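PDB 2OAS: 4-hydroxybutyrate coenzyme A transferase from Shewanella oneidensis, which probably transfers coenzyme A between acyl-CoA thioesters and carboxylic acids such as acetate, and belongs to the acetyl-CoA hydrolase/transferase family. Local coordinates for residues A[158-163]-A[282-287]; A[179-184]-A[264-269]; A[193-198]-A[219-224]; A[253-258]-A[295-300]; A[288-293]-A[333-338]. All blocks are in the same frame, centred on the assembly; numbering follows the deposited sequence.

In the fold
Contacts 1, 4 and 5 form a connected run: M284 of contact 1 packs on F255 and Y256 of contact 4, and I295 of contact 4 packs on F335 of contact 5, whose centre is about 12 Å away. Contacts 1 and 5 share helix 286-289, and F283 of contact 1 also touches the 264-265 backbone of contact 2. Contact 3 stands apart, its nearest atoms about 10 Å from contacts 2 and 4. Along the chain, contact 3 is nested within contact 2 and contact 2 within contact 1, whereas contact 4 crosses 1, 2 and 5. Contacts 1 and 2 tie N-terminal segments to later chain; F264 of contact 2 touches coenzyme A, and N290 of contact 5 packs on E233.

Contact 1: A[158-163]-A[282-287]; sequences HGDGFI and IFMDIE
I282 opens the contact with both branches: CG2, anti to the backbone N, rests 3.8 Å from the CA of G159, while CG1, beside that N (chi1 -60°), carries CD1 to within 3.6 Å of H158 CB. The imidazole of H158 leads off elsewhere, its NE2 bonded to D277. At F283 the two strands run parallel: F283 N donates to H158 O over 2.8 Å, a nearly straight bond, and D160 N returns one to F283 O over 3.1 Å. H158 O also lies at the edge of the F283 ring, in its plane. A side chain at G159 would run into F283 O, and its backbone angles (phi 123°, psi -139°) suit glycine in any case. M284, a selenomethionine, runs beside D160, whose OD2 comes within 3.6 Å of its CG. That same OD2 receives a weak bond from D285 N, 3.3 Å long. D285 itself is an N-cap: its OD1 takes E287 N at 3.0 Å from above the carboxylate plane, and OD2 pairs with R105. Strand 281-283 thus lies between strands 158-159 and 260-262 in a three-stranded parallel sheet and leads through M284 and D285 into helix 286-289, with helix 100-105 packed against D285 through P101.

Contact 2: A[179-184]-A[264-269]; sequences PIHSFA and FALGSQ
H181 and L266 meet through a CH-pi contact. The methyl CD2 of L266 sits over one face of the imidazole, 3.6 Å from the ring centroid and 26° off its normal, displaced toward the rim on the CG and CD2 side. Within this pair the nearest approach is L266 CD2 to H181 CG at 3.3 Å, and the two side chains cross at about a right angle. In H181 CG is anti to the backbone N (chi1 -179°), and chi2 of 81° turns the flat face to the leucine. Plain apolar contact adds to this, H181 CB lying 3.5 Å from L266 CD2. Both side chains also lean on I211, which broadens the apolar patch. Cutting the histidine back to an alanine here would strip the ring from L266 CD2 and would probably leave a gap beside L266 and I211, where the ring had been.

In the fold, 179-184 belongs to the connection leading from strand 170-173, in the eight-stranded parallel sheet, to helix 188-200, while 264-269 runs from a short strand into helix 269-275. S268 is the N-cap of that helix, and its OG is held by D237 as well.

Backbone contacts complete the account. No hydrogen bond joins the segments directly. I180 O and G267 O, both acceptors, approach to 2.7 Å without bonding, and the CA of I180 makes a C-H...O contact with G267 O at 3.1 Å. Y272 bridges the segments instead, its OH bonded to both P179 O and G267 N. Two residues before L266, F264 touches the bound coenzyme A, and the side chain of H181 itself lies about 8 Å from that ligand.

Contact 3: A[193-198]-A[219-224]; sequences IGQHVA and LSCLTG
A198 and C221 touch through their CB atoms, 3.5 Å apart, and this pair is the heart of the contact. Next to it, the sulfur of C221 reaches the preceding turn of the helix: SG stands 4.1 Å from the carbonyl carbon of G194 and 4.2 Å from the N of Q195. The thiol gets there because SG is turned anti to its own carbonyl carbon (chi1 -54°). It lies against the G194-Q195 backbone, where G194 has no side chain. L222 CD1 also approaches A198 CB, to 4.2 Å.

Further out, each partner is held by its own chain. A198 N bonds to G194 O over 3.0 Å, so the two residues offered to C221 lie one turn apart on helix 188-200. On the other segment, L222 N bonds to L219 O over 3.1 Å as the chain leaves helix 213-220. L222 also packs on L242 of helix 237-244 and on L228, and L219 fills in against I239 and L242. Beyond these, I193 and V197 meet V384 as well as I214 and V218, so that helix 188-200 packs on both strand 382-385 and helix 213-220. Helix 213-220 connects the parallel strands 206-208 and 229-230, adjacent in the mixed sheet, as a beta-alpha-beta crossover.

With no hydrogen bond or ion pair between the segments, the contact rests on non-directional van der Waals packing of A198, C221 and L222.

Contact 4: A[253-258]-A[295-300]; sequences KRFYPG and IRKNPN
K253 and N298 bring their CA atoms to 5.2 Å where two irregular loops meet, N298 ending a type I turn that begins at I295. The carboxamide of N298 supplies both hydrogen bonds between the loops. Its OD1 grips two consecutive amides: R254 N at 2.6 Å, nearly in line with the C=O, and F255 N at 3.0 Å, tilted 24° from the carbonyl plane. An alanine in place of N298 would remove that acceptor and is likely to leave both amides of the 253-258 loop without their mate. N298 ND2 is buried beside K253 CD with no partner in the model. R254 is extended from CG to NE and crosses P299 at about a right angle, its CG 3.7 Å from P299 CD, while P299 CG lies over one face of the guanidinium. More loosely, K297 CD comes within 4.2 Å of F255 CD2. The K253 amine is held by K259 O and V230 O, with a weak bond to Y256 O. The loops thus join the entry to strand 260-262, where K253 and Y256 meet V261, to the entry to strand 301-305; K253 and N298 both touch C206 of strand 206-208, and I295 packs on helix 332-341.

Contact 5: A[288-293]-A[333-338]; sequences QVNDTS and MDFIRG
V289, in the last turn of helix 286-289, meets F335: V289 O lies 3.6 Å from F335 CZ, approaching the ring obliquely, and CG2 is a looser 4.4 Å from the same atom. V289 O is bonded to H231. At N290 the helix ends, and its carboxamide stands nearly upright to the F335 ring, the planes 78° apart, with OD1 3.5 Å from CE2. CG of N290 lies beside its backbone N (chi1 -79°), which brings the carboxamide up to F335 CE2. N290 OD1 is buried without a polar partner in the model. N290 also packs on E233, the residue that binds coenzyme A covalently, consistent with a place behind the coenzyme A site. N290 O comes within 3.1 Å of D334 OD1, two acceptors; D334 OD1 is hydrogen-bonded to S98 OG. D291 then caps the next helix, its OD1 taking S293 N at 2.8 Å. T292 points its CG2 onto helix 332-341, where the methyl is tight against D334 O at 3.1 Å and touches D334 CB at 3.5 Å. The break between helices 286-289 and 292-295 thus packs on helix 332-341, whose D334 and R337 pair with R337 and D334 of the second subunit, and strands 346-350 and 373-375 cover I336.

Contact 1: A[158-163]-A[282-287]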
# COMPACT_ATOMS: atom_id res chain seq x y z
N HIS A 158 6.98 19.58 -22.22
CA HIS A 158 5.61 19.34 -22.65
C HIS A 158 4.86 18.57 -21.58
O HIS A 158 5.46 17.84 -20.80
CB HIS A 158 5.56 18.56 -23.96
CG HIS A 158 5.80 19.41 -25.16
ND1 HIS A 158 5.01 19.34 -26.29
CD2 HIS A 158 6.72 20.37 -25.41
CE1 HIS A 158 5.43 20.22 -27.18
NE2 HIS A 158 6.47 20.86 -26.67
N GLY A 159 3.54 18.75 -21.56
CA GLY A 159 2.72 18.09 -20.56
C GLY A 159 1.91 19.10 -19.75
O GLY A 159 1.40 20.07 -20.31
N ASP A 160 1.79 18.89 -18.45
CA ASP A 160 1.01 19.80 -17.63
C ASP A 160 1.78 20.92 -16.93
O ASP A 160 1.23 21.59 -16.07
CB ASP A 160 0.24 19.03 -16.56
CG ASP A 160 -0.42 17.78 -17.11
OD1 ASP A 160 -1.02 17.85 -18.23
OD2 ASP A 160 -0.34 16.73 -16.43
N GLY A 161 3.04 21.12 -17.31
CA GLY A 161 3.81 22.16 -16.66
C GLY A 161 3.55 23.59 -17.10
O GLY A 161 4.22 24.51 -16.62
N PHE A 162 2.58 23.82 -17.98
CA PHE A 162 2.29 25.17 -18.45
C PHE A 162 1.43 26.01 -17.51
O PHE A 162 0.48 25.52 -16.91
CB PHE A 162 1.63 25.09 -19.83
CG PHE A 162 2.57 24.67 -20.91
CD1 PHE A 162 3.57 25.54 -21.34
CD2 PHE A 162 2.52 23.39 -21.43
CE1 PHE A 162 4.52 25.13 -22.26
CE2 PHE A 162 3.47 22.97 -22.36
CZ PHE A 162 4.47 23.84 -22.78
N ILE A 163 1.78 27.29 -17.39
CA ILE A 163 1.07 28.23 -16.52
C ILE A 163 1.24 29.65 -17.07
O ILE A 163 2.30 30.01 -17.60
CB ILE A 163 1.62 28.12 -15.04
CG1 ILE A 163 1.05 29.23 -14.15
CG2 ILE A 163 3.13 28.23 -15.05
CD1 ILE A 163 -0.44 29.21 -13.99
N ILE A 282 6.71 13.79 -22.12
CA ILE A 282 5.63 14.39 -21.38
C ILE A 282 5.81 14.35 -19.86
O ILE A 282 5.87 13.28 -19.25
CB ILE A 282 4.30 13.72 -21.73
CG1 ILE A 282 4.02 13.88 -23.23
CG2 ILE A 282 3.17 14.31 -20.88
CD1 ILE A 282 3.95 15.34 -23.69
N PHE A 283 5.91 15.53 -19.28
CA PHE A 283 6.05 15.70 -17.85
C PHE A 283 4.63 15.85 -17.35
O PHE A 283 3.97 16.86 -17.59
CB PHE A 283 6.86 16.96 -17.51
CG PHE A 283 8.33 16.80 -17.74
CD1 PHE A 283 8.86 16.74 -19.02
CD2 PHE A 283 9.20 16.68 -16.65
CE1 PHE A 283 10.21 16.54 -19.23
CE2 PHE A 283 10.56 16.48 -16.85
CZ PHE A 283 11.07 16.41 -18.14
N MSE A 284 4.18 14.83 -16.65
CA MSE A 284 2.83 14.79 -16.13
C MSE A 284 2.80 14.98 -14.63
O MSE A 284 3.80 14.73 -13.95
CB MSE A 284 2.25 13.43 -16.49
CG MSE A 284 0.77 13.27 -16.32
SE MSE A 284 0.38 11.51 -16.99
CE MSE A 284 0.28 11.97 -18.86
N ASP A 285 1.64 15.40 -14.12
CA ASP A 285 1.40 15.63 -12.70
C ASP A 285 1.48 14.32 -11.92
O ASP A 285 0.82 13.35 -12.27
CB ASP A 285 0.01 16.25 -12.53
CG ASP A 285 -0.46 16.30 -11.08
OD1 ASP A 285 0.37 16.15 -10.16
OD2 ASP A 285 -1.68 16.50 -10.87
N ILE A 286 2.28 14.30 -10.85
CA ILE A 286 2.44 13.09 -10.05
C ILE A 286 1.13 12.46 -9.60
O ILE A 286 1.07 11.26 -9.35
CB ILE A 286 3.26 13.36 -8.78
CG1 ILE A 286 2.69 14.59 -8.08
CG2 ILE A 286 4.72 13.54 -9.11
CD1 ILE A 286 3.27 14.82 -6.73
N GLU A 287 0.08 13.26 -9.48
CA GLU A 287 -1.20 12.70 -9.06
C GLU A 287 -1.68 11.68 -10.08
O GLU A 287 -2.49 10.81 -9.76
CB GLU A 287 -2.25 13.80 -8.91
CG GLU A 287 -3.59 13.28 -8.42
CD GLU A 287 -4.54 14.40 -8.04
OE1 GLU A 287 -5.73 14.11 -7.79
OE2 GLU A 287 -4.10 15.57 -7.98

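Contact 2: A[179-184]-A[264-269]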
# COMPACT_ATOMS: atom_id res chain seq x y z
N PRO A 179 20.86 22.36 -11.49
CA PRO A 179 21.69 21.31 -10.90
C PRO A 179 21.80 20.09 -11.81
O PRO A 179 20.82 19.40 -12.05
CB PRO A 179 20.98 21.01 -9.58
CG PRO A 179 19.55 21.35 -9.89
CD PRO A 179 19.68 22.63 -10.66
N ILE A 180 22.99 19.84 -12.34
CA ILE A 180 23.20 18.71 -13.23
C ILE A 180 23.12 17.38 -12.48
O ILE A 180 22.77 16.35 -13.06
CB ILE A 180 24.56 18.79 -13.94
CG1 ILE A 180 25.67 18.86 -12.89
CG2 ILE A 180 24.60 20.00 -14.86
CD1 ILE A 180 27.06 18.81 -13.48
N HIS A 181 23.43 17.41 -11.19
CA HIS A 181 23.38 16.19 -10.39
C HIS A 181 24.08 15.03 -11.09
O HIS A 181 23.49 14.34 -11.93
CB HIS A 181 21.92 15.81 -10.12
CG HIS A 181 21.77 14.57 -9.29
ND1 HIS A 181 21.89 14.57 -7.92
CD2 HIS A 181 21.55 13.28 -9.64
CE1 HIS A 181 21.75 13.34 -7.46
NE2 HIS A 181 21.53 12.54 -8.49
N SER A 182 25.35 14.83 -10.75
CA SER A 182 26.13 13.73 -11.31
C SER A 182 26.86 13.02 -10.17
O SER A 182 27.97 12.51 -10.35
CB SER A 182 27.15 14.26 -12.34
OG SER A 182 27.74 13.18 -13.06
N PHE A 183 26.21 13.00 -9.00
CA PHE A 183 26.77 12.37 -7.80
C PHE A 183 26.94 10.85 -7.93
O PHE A 183 27.69 10.23 -7.17
CB PHE A 183 25.88 12.68 -6.58
CG PHE A 183 25.70 14.16 -6.32
CD1 PHE A 183 24.79 14.92 -7.06
CD2 PHE A 183 26.44 14.79 -5.32
CE1 PHE A 183 24.63 16.28 -6.82
CE2 PHE A 183 26.29 16.16 -5.07
CZ PHE A 183 25.38 16.91 -5.83
N ALA A 184 26.25 10.26 -8.90
CA ALA A 184 26.34 8.83 -9.14
C ALA A 184 27.77 8.45 -9.51
O ALA A 184 28.61 9.33 -9.76
CB ALA A 184 25.38 8.43 -10.27
N PHE A 264 9.15 14.29 -13.31
CA PHE A 264 10.30 15.20 -13.37
C PHE A 264 11.56 14.55 -13.96
O PHE A 264 11.58 13.35 -14.25
CB PHE A 264 10.60 15.80 -12.00
CG PHE A 264 10.53 14.82 -10.88
CD1 PHE A 264 9.31 14.53 -10.28
CD2 PHE A 264 11.67 14.17 -10.44
CE1 PHE A 264 9.22 13.59 -9.25
CE2 PHE A 264 11.61 13.22 -9.41
CZ PHE A 264 10.38 12.93 -8.81
N ALA A 265 12.58 15.36 -14.16
CA ALA A 265 13.85 14.90 -14.72
C ALA A 265 15.05 15.50 -13.98
O ALA A 265 14.95 16.58 -13.38
CB ALA A 265 13.92 15.28 -16.20
N LEU A 266 16.18 14.82 -14.05
CA LEU A 266 17.39 15.28 -13.37
C LEU A 266 18.61 14.65 -14.04
O LEU A 266 18.68 13.43 -14.17
CB LEU A 266 17.34 14.85 -11.90
CG LEU A 266 18.28 15.63 -11.00
CD1 LEU A 266 17.63 16.98 -10.75
CD2 LEU A 266 18.52 14.91 -9.68
N GLY A 267 19.57 15.48 -14.47
CA GLY A 267 20.75 14.95 -15.13
C GLY A 267 21.60 16.02 -15.78
O GLY A 267 21.54 17.18 -15.37
N SER A 268 22.37 15.66 -16.79
CA SER A 268 23.23 16.64 -17.45
C SER A 268 22.49 17.61 -18.37
O SER A 268 21.29 17.49 -18.59
CB SER A 268 24.31 15.93 -18.25
OG SER A 268 23.75 15.32 -19.39
N GLN A 269 23.22 18.58 -18.92
CA GLN A 269 22.62 19.57 -19.80
C GLN A 269 22.09 18.94 -21.08
O GLN A 269 21.18 19.47 -21.71
CB GLN A 269 23.63 20.67 -20.15
CG GLN A 269 23.06 21.80 -21.00
CD GLN A 269 21.82 22.45 -20.40
OE1 GLN A 269 21.80 22.81 -19.22
NE2 GLN A 269 20.78 22.61 -21.22

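Contact 3: A[193-198]-A[219-224]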
# COMPACT_ATOMS: atom_id res chain seq x y z
N ILE A 193 24.42 -6.05 -9.61
CA ILE A 193 22.99 -5.89 -9.47
C ILE A 193 22.34 -5.54 -10.81
O ILE A 193 21.26 -6.01 -11.13
CB ILE A 193 22.67 -4.78 -8.47
CG1 ILE A 193 23.28 -5.12 -7.12
CG2 ILE A 193 21.17 -4.58 -8.38
CD1 ILE A 193 23.31 -3.98 -6.14
N GLY A 194 23.03 -4.71 -11.59
CA GLY A 194 22.50 -4.31 -12.87
C GLY A 194 22.28 -5.52 -13.76
O GLY A 194 21.27 -5.62 -14.44
N GLN A 195 23.24 -6.44 -13.73
CA GLN A 195 23.16 -7.65 -14.55
C GLN A 195 22.00 -8.53 -14.13
O GLN A 195 21.25 -9.02 -14.97
CB GLN A 195 24.47 -8.43 -14.44
CG GLN A 195 25.71 -7.60 -14.76
CD GLN A 195 27.01 -8.39 -14.60
OE1 GLN A 195 27.25 -9.01 -13.55
NE2 GLN A 195 27.84 -8.38 -15.63
N HIS A 196 21.85 -8.74 -12.83
CA HIS A 196 20.77 -9.58 -12.34
C HIS A 196 19.41 -9.02 -12.73
O HIS A 196 18.57 -9.75 -13.26
CB HIS A 196 20.83 -9.72 -10.81
CG HIS A 196 22.03 -10.48 -10.33
ND1 HIS A 196 22.32 -11.76 -10.76
CD2 HIS A 196 22.99 -10.16 -9.43
CE1 HIS A 196 23.41 -12.19 -10.15
NE2 HIS A 196 23.84 -11.23 -9.34
N VAL A 197 19.20 -7.73 -12.50
CA VAL A 197 17.92 -7.11 -12.83
C VAL A 197 17.66 -7.20 -14.32
O VAL A 197 16.54 -7.49 -14.76
CB VAL A 197 17.88 -5.63 -12.41
CG1 VAL A 197 16.49 -5.09 -12.63
CG2 VAL A 197 18.28 -5.47 -10.95
N ALA A 198 18.70 -6.94 -15.11
CA ALA A 198 18.60 -6.98 -16.56
C ALA A 198 17.98 -8.28 -17.06
O ALA A 198 17.26 -8.27 -18.06
CB ALA A 198 19.96 -6.78 -17.17
N LEU A 219 20.46 0.01 -16.98
CA LEU A 219 20.21 0.58 -18.29
C LEU A 219 21.30 0.19 -19.28
O LEU A 219 21.03 -0.03 -20.45
CB LEU A 219 20.10 2.09 -18.19
CG LEU A 219 18.84 2.53 -17.44
CD1 LEU A 219 18.95 3.99 -17.07
CD2 LEU A 219 17.62 2.28 -18.31
N SER A 220 22.53 0.10 -18.80
CA SER A 220 23.62 -0.28 -19.67
C SER A 220 23.50 -1.72 -20.13
O SER A 220 24.10 -2.10 -21.14
CB SER A 220 24.96 -0.06 -18.95
OG SER A 220 24.97 -0.69 -17.69
N CYS A 221 22.72 -2.53 -19.43
CA CYS A 221 22.53 -3.93 -19.81
C CYS A 221 21.26 -4.15 -20.62
O CYS A 221 20.91 -5.29 -20.92
CB CYS A 221 22.49 -4.82 -18.57
SG CYS A 221 23.94 -4.66 -17.45
N LEU A 222 20.58 -3.06 -20.97
CA LEU A 222 19.35 -3.16 -21.75
C LEU A 222 19.55 -2.74 -23.19
O LEU A 222 18.60 -2.71 -23.97
CB LEU A 222 18.26 -2.28 -21.13
CG LEU A 222 17.25 -2.89 -20.16
CD1 LEU A 222 17.96 -3.68 -19.09
CD2 LEU A 222 16.41 -1.79 -19.53
N THR A 223 20.79 -2.43 -23.55
CA THR A 223 21.12 -2.00 -24.91
C THR A 223 20.82 -3.08 -25.95
O THR A 223 21.01 -2.87 -27.15
CB THR A 223 22.60 -1.58 -25.04
OG1 THR A 223 23.46 -2.69 -24.76
CG2 THR A 223 22.92 -0.45 -24.07
N GLY A 224 20.37 -4.24 -25.48
CA GLY A 224 20.05 -5.33 -26.37
C GLY A 224 18.55 -5.56 -26.52
O GLY A 224 18.12 -6.26 -27.42

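Contact 4: A[253-258]-A[295-300]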
# COMPACT_ATOMS: atom_id res chain seq x y z
N LYS A 253 3.07 0.64 -25.05
CA LYS A 253 2.29 1.23 -23.97
C LYS A 253 0.86 1.48 -24.43
O LYS A 253 0.61 1.60 -25.63
CB LYS A 253 2.91 2.55 -23.51
CG LYS A 253 4.29 2.43 -22.84
CD LYS A 253 4.56 3.66 -21.95
CE LYS A 253 4.44 4.98 -22.74
NZ LYS A 253 4.65 6.22 -21.94
N ARG A 254 -0.08 1.56 -23.50
CA ARG A 254 -1.47 1.83 -23.86
C ARG A 254 -1.86 3.22 -23.37
O ARG A 254 -2.81 3.83 -23.87
CB ARG A 254 -2.42 0.78 -23.26
CG ARG A 254 -2.05 -0.65 -23.63
CD ARG A 254 -3.24 -1.61 -23.54
NE ARG A 254 -2.86 -3.02 -23.72
CZ ARG A 254 -2.18 -3.50 -24.77
NH1 ARG A 254 -1.91 -4.79 -24.83
NH2 ARG A 254 -1.78 -2.69 -25.74
N PHE A 255 -1.11 3.73 -22.39
CA PHE A 255 -1.38 5.05 -21.85
C PHE A 255 -0.29 5.97 -22.35
O PHE A 255 0.85 5.88 -21.91
CB PHE A 255 -1.41 5.00 -20.33
CG PHE A 255 -1.63 6.33 -19.68
CD1 PHE A 255 -0.54 7.13 -19.34
CD2 PHE A 255 -2.91 6.79 -19.40
CE1 PHE A 255 -0.74 8.37 -18.71
CE2 PHE A 255 -3.12 8.01 -18.78
CZ PHE A 255 -2.03 8.81 -18.44
N TYR A 256 -0.66 6.85 -23.27
CA TYR A 256 0.27 7.78 -23.89
C TYR A 256 1.37 7.02 -24.64
O TYR A 256 2.55 7.14 -24.32
CB TYR A 256 0.91 8.71 -22.85
CG TYR A 256 0.09 9.93 -22.51
CD1 TYR A 256 -1.05 9.84 -21.71
CD2 TYR A 256 0.47 11.19 -22.97
CE1 TYR A 256 -1.79 10.97 -21.38
CE2 TYR A 256 -0.25 12.33 -22.65
CZ TYR A 256 -1.39 12.22 -21.85
OH TYR A 256 -2.10 13.35 -21.52
N PRO A 257 0.98 6.21 -25.64
CA PRO A 257 1.97 5.45 -26.41
C PRO A 257 2.83 6.35 -27.29
O PRO A 257 2.40 7.43 -27.71
CB PRO A 257 1.10 4.49 -27.21
CG PRO A 257 -0.17 5.26 -27.41
CD PRO A 257 -0.39 5.86 -26.04
N GLY A 258 4.06 5.91 -27.57
CA GLY A 258 4.95 6.69 -28.40
C GLY A 258 5.65 7.81 -27.66
O GLY A 258 6.58 8.41 -28.20
N ILE A 295 -0.94 3.49 -13.87
CA ILE A 295 0.24 2.67 -14.12
C ILE A 295 -0.11 1.26 -14.62
O ILE A 295 0.54 0.73 -15.53
CB ILE A 295 1.08 2.53 -12.84
CG1 ILE A 295 1.38 3.92 -12.27
CG2 ILE A 295 2.37 1.79 -13.14
CD1 ILE A 295 2.14 3.90 -10.97
N ARG A 296 -1.12 0.65 -13.99
CA ARG A 296 -1.59 -0.70 -14.35
C ARG A 296 -2.13 -0.77 -15.78
O ARG A 296 -2.28 -1.86 -16.33
CB ARG A 296 -2.69 -1.15 -13.39
CG ARG A 296 -4.04 -0.48 -13.64
CD ARG A 296 -5.13 -0.95 -12.66
NE ARG A 296 -5.28 -2.41 -12.65
CZ ARG A 296 -6.14 -3.07 -11.88
NH1 ARG A 296 -6.94 -2.40 -11.07
NH2 ARG A 296 -6.19 -4.39 -11.93
N LYS A 297 -2.43 0.38 -16.38
CA LYS A 297 -2.97 0.39 -17.75
C LYS A 297 -1.95 -0.09 -18.79
O LYS A 297 -2.33 -0.56 -19.86
CB LYS A 297 -3.49 1.79 -18.14
CG LYS A 297 -4.73 2.23 -17.37
CD LYS A 297 -5.20 3.61 -17.79
CE LYS A 297 -6.47 4.01 -17.03
NZ LYS A 297 -6.96 5.36 -17.44
N ASN A 298 -0.67 0.03 -18.47
CA ASN A 298 0.37 -0.42 -19.39
C ASN A 298 0.81 -1.83 -19.06
O ASN A 298 1.16 -2.13 -17.91
CB ASN A 298 1.60 0.48 -19.31
CG ASN A 298 1.39 1.80 -19.98
OD1 ASN A 298 0.81 1.87 -21.06
ND2 ASN A 298 1.87 2.86 -19.35
N PRO A 299 0.80 -2.72 -20.07
CA PRO A 299 1.20 -4.12 -19.89
C PRO A 299 2.70 -4.29 -19.69
O PRO A 299 3.49 -3.48 -20.17
CB PRO A 299 0.70 -4.78 -21.17
CG PRO A 299 0.80 -3.67 -22.18
CD PRO A 299 0.27 -2.49 -21.42
N ASN A 300 3.07 -5.33 -18.97
CA ASN A 300 4.47 -5.63 -18.73
C ASN A 300 5.26 -4.51 -18.04
O ASN A 300 6.41 -4.25 -18.38
CB ASN A 300 5.15 -6.00 -20.05
CG ASN A 300 4.46 -7.15 -20.74
OD1 ASN A 300 4.32 -8.23 -20.17
ND2 ASN A 300 4.02 -6.93 -21.97

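Contact 5: A[288-293]-A[333-338]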
# COMPACT_ATOMS: atom_id res chain seq x y z
N GLN A 288 -1.17 11.78 -11.31
CA GLN A 288 -1.52 10.86 -12.39
C GLN A 288 -0.41 9.85 -12.68
O GLN A 288 -0.65 8.65 -12.69
CB GLN A 288 -1.82 11.63 -13.68
CG GLN A 288 -3.27 11.98 -13.90
CD GLN A 288 -3.81 12.89 -12.82
OE1 GLN A 288 -4.47 12.43 -11.88
NE2 GLN A 288 -3.53 14.19 -12.94
N VAL A 289 0.80 10.34 -12.93
CA VAL A 289 1.92 9.47 -13.23
C VAL A 289 2.16 8.43 -12.14
O VAL A 289 2.54 7.29 -12.44
CB VAL A 289 3.24 10.26 -13.47
CG1 VAL A 289 3.58 11.09 -12.26
CG2 VAL A 289 4.39 9.31 -13.78
N ASN A 290 1.92 8.81 -10.88
CA ASN A 290 2.10 7.92 -9.75
C ASN A 290 0.79 7.33 -9.23
O ASN A 290 0.68 6.92 -8.07
CB ASN A 290 2.83 8.63 -8.61
CG ASN A 290 4.31 8.72 -8.84
OD1 ASN A 290 4.77 9.09 -9.92
ND2 ASN A 290 5.09 8.36 -7.82
N ASP A 291 -0.21 7.28 -10.11
CA ASP A 291 -1.51 6.73 -9.77
C ASP A 291 -1.56 5.27 -10.23
O ASP A 291 -1.54 4.97 -11.43
CB ASP A 291 -2.63 7.52 -10.47
CG ASP A 291 -4.00 7.20 -9.90
OD1 ASP A 291 -4.29 6.00 -9.72
OD2 ASP A 291 -4.78 8.15 -9.63
N THR A 292 -1.62 4.35 -9.26
CA THR A 292 -1.64 2.92 -9.55
C THR A 292 -2.73 2.58 -10.56
O THR A 292 -2.57 1.67 -11.38
CB THR A 292 -1.84 2.09 -8.25
OG1 THR A 292 -3.14 2.36 -7.69
CG2 THR A 292 -0.77 2.44 -7.23
N SER A 293 -3.83 3.31 -10.51
CA SER A 293 -4.92 3.08 -11.43
C SER A 293 -4.49 3.36 -12.88
O SER A 293 -5.03 2.77 -13.83
CB SER A 293 -6.11 3.96 -11.04
OG SER A 293 -7.09 3.99 -12.05
N MSE A 333 6.01 2.43 -3.74
CA MSE A 333 4.96 1.48 -3.40
C MSE A 333 3.89 1.44 -4.48
O MSE A 333 3.49 0.38 -4.94
CB MSE A 333 4.35 1.86 -2.07
CG MSE A 333 3.49 0.77 -1.49
SE MSE A 333 2.37 1.45 -0.08
CE MSE A 333 0.96 2.15 -1.18
N ASP A 334 3.40 2.62 -4.86
CA ASP A 334 2.38 2.72 -5.90
C ASP A 334 2.85 2.04 -7.18
O ASP A 334 2.07 1.36 -7.85
CB ASP A 334 2.07 4.19 -6.16
CG ASP A 334 1.18 4.81 -5.10
OD1 ASP A 334 1.03 6.04 -5.11
OD2 ASP A 334 0.63 4.07 -4.26
N PHE A 335 4.13 2.22 -7.52
CA PHE A 335 4.70 1.61 -8.72
C PHE A 335 4.85 0.10 -8.60
O PHE A 335 4.74 -0.64 -9.59
CB PHE A 335 6.06 2.23 -9.05
CG PHE A 335 5.96 3.47 -9.88
CD1 PHE A 335 5.51 3.40 -11.19
CD2 PHE A 335 6.28 4.70 -9.34
CE1 PHE A 335 5.37 4.56 -11.96
CE2 PHE A 335 6.15 5.85 -10.10
CZ PHE A 335 5.69 5.78 -11.41
N ILE A 336 5.12 -0.36 -7.38
CA ILE A 336 5.28 -1.78 -7.12
C ILE A 336 3.94 -2.49 -7.15
O ILE A 336 3.85 -3.65 -7.59
CB ILE A 336 6.00 -1.99 -5.76
CG1 ILE A 336 7.46 -1.56 -5.92
CG2 ILE A 336 5.91 -3.44 -5.31
CD1 ILE A 336 8.29 -1.73 -4.66
N ARG A 337 2.89 -1.80 -6.71
CA ARG A 337 1.55 -2.37 -6.72
C ARG A 337 1.01 -2.37 -8.15
O ARG A 337 0.52 -3.38 -8.64
CB ARG A 337 0.59 -1.58 -5.81
CG ARG A 337 -0.81 -2.23 -5.67
CD ARG A 337 -0.71 -3.65 -5.11
NE ARG A 337 -1.99 -4.29 -4.80
CZ ARG A 337 -2.89 -3.83 -3.92
NH1 ARG A 337 -2.66 -2.70 -3.26
NH2 ARG A 337 -4.01 -4.52 -3.69
N GLY A 338 1.12 -1.20 -8.80
CA GLY A 338 0.65 -1.06 -10.16
C GLY A 338 1.34 -2.06 -11.05
O GLY A 338 0.75 -2.61 -11.99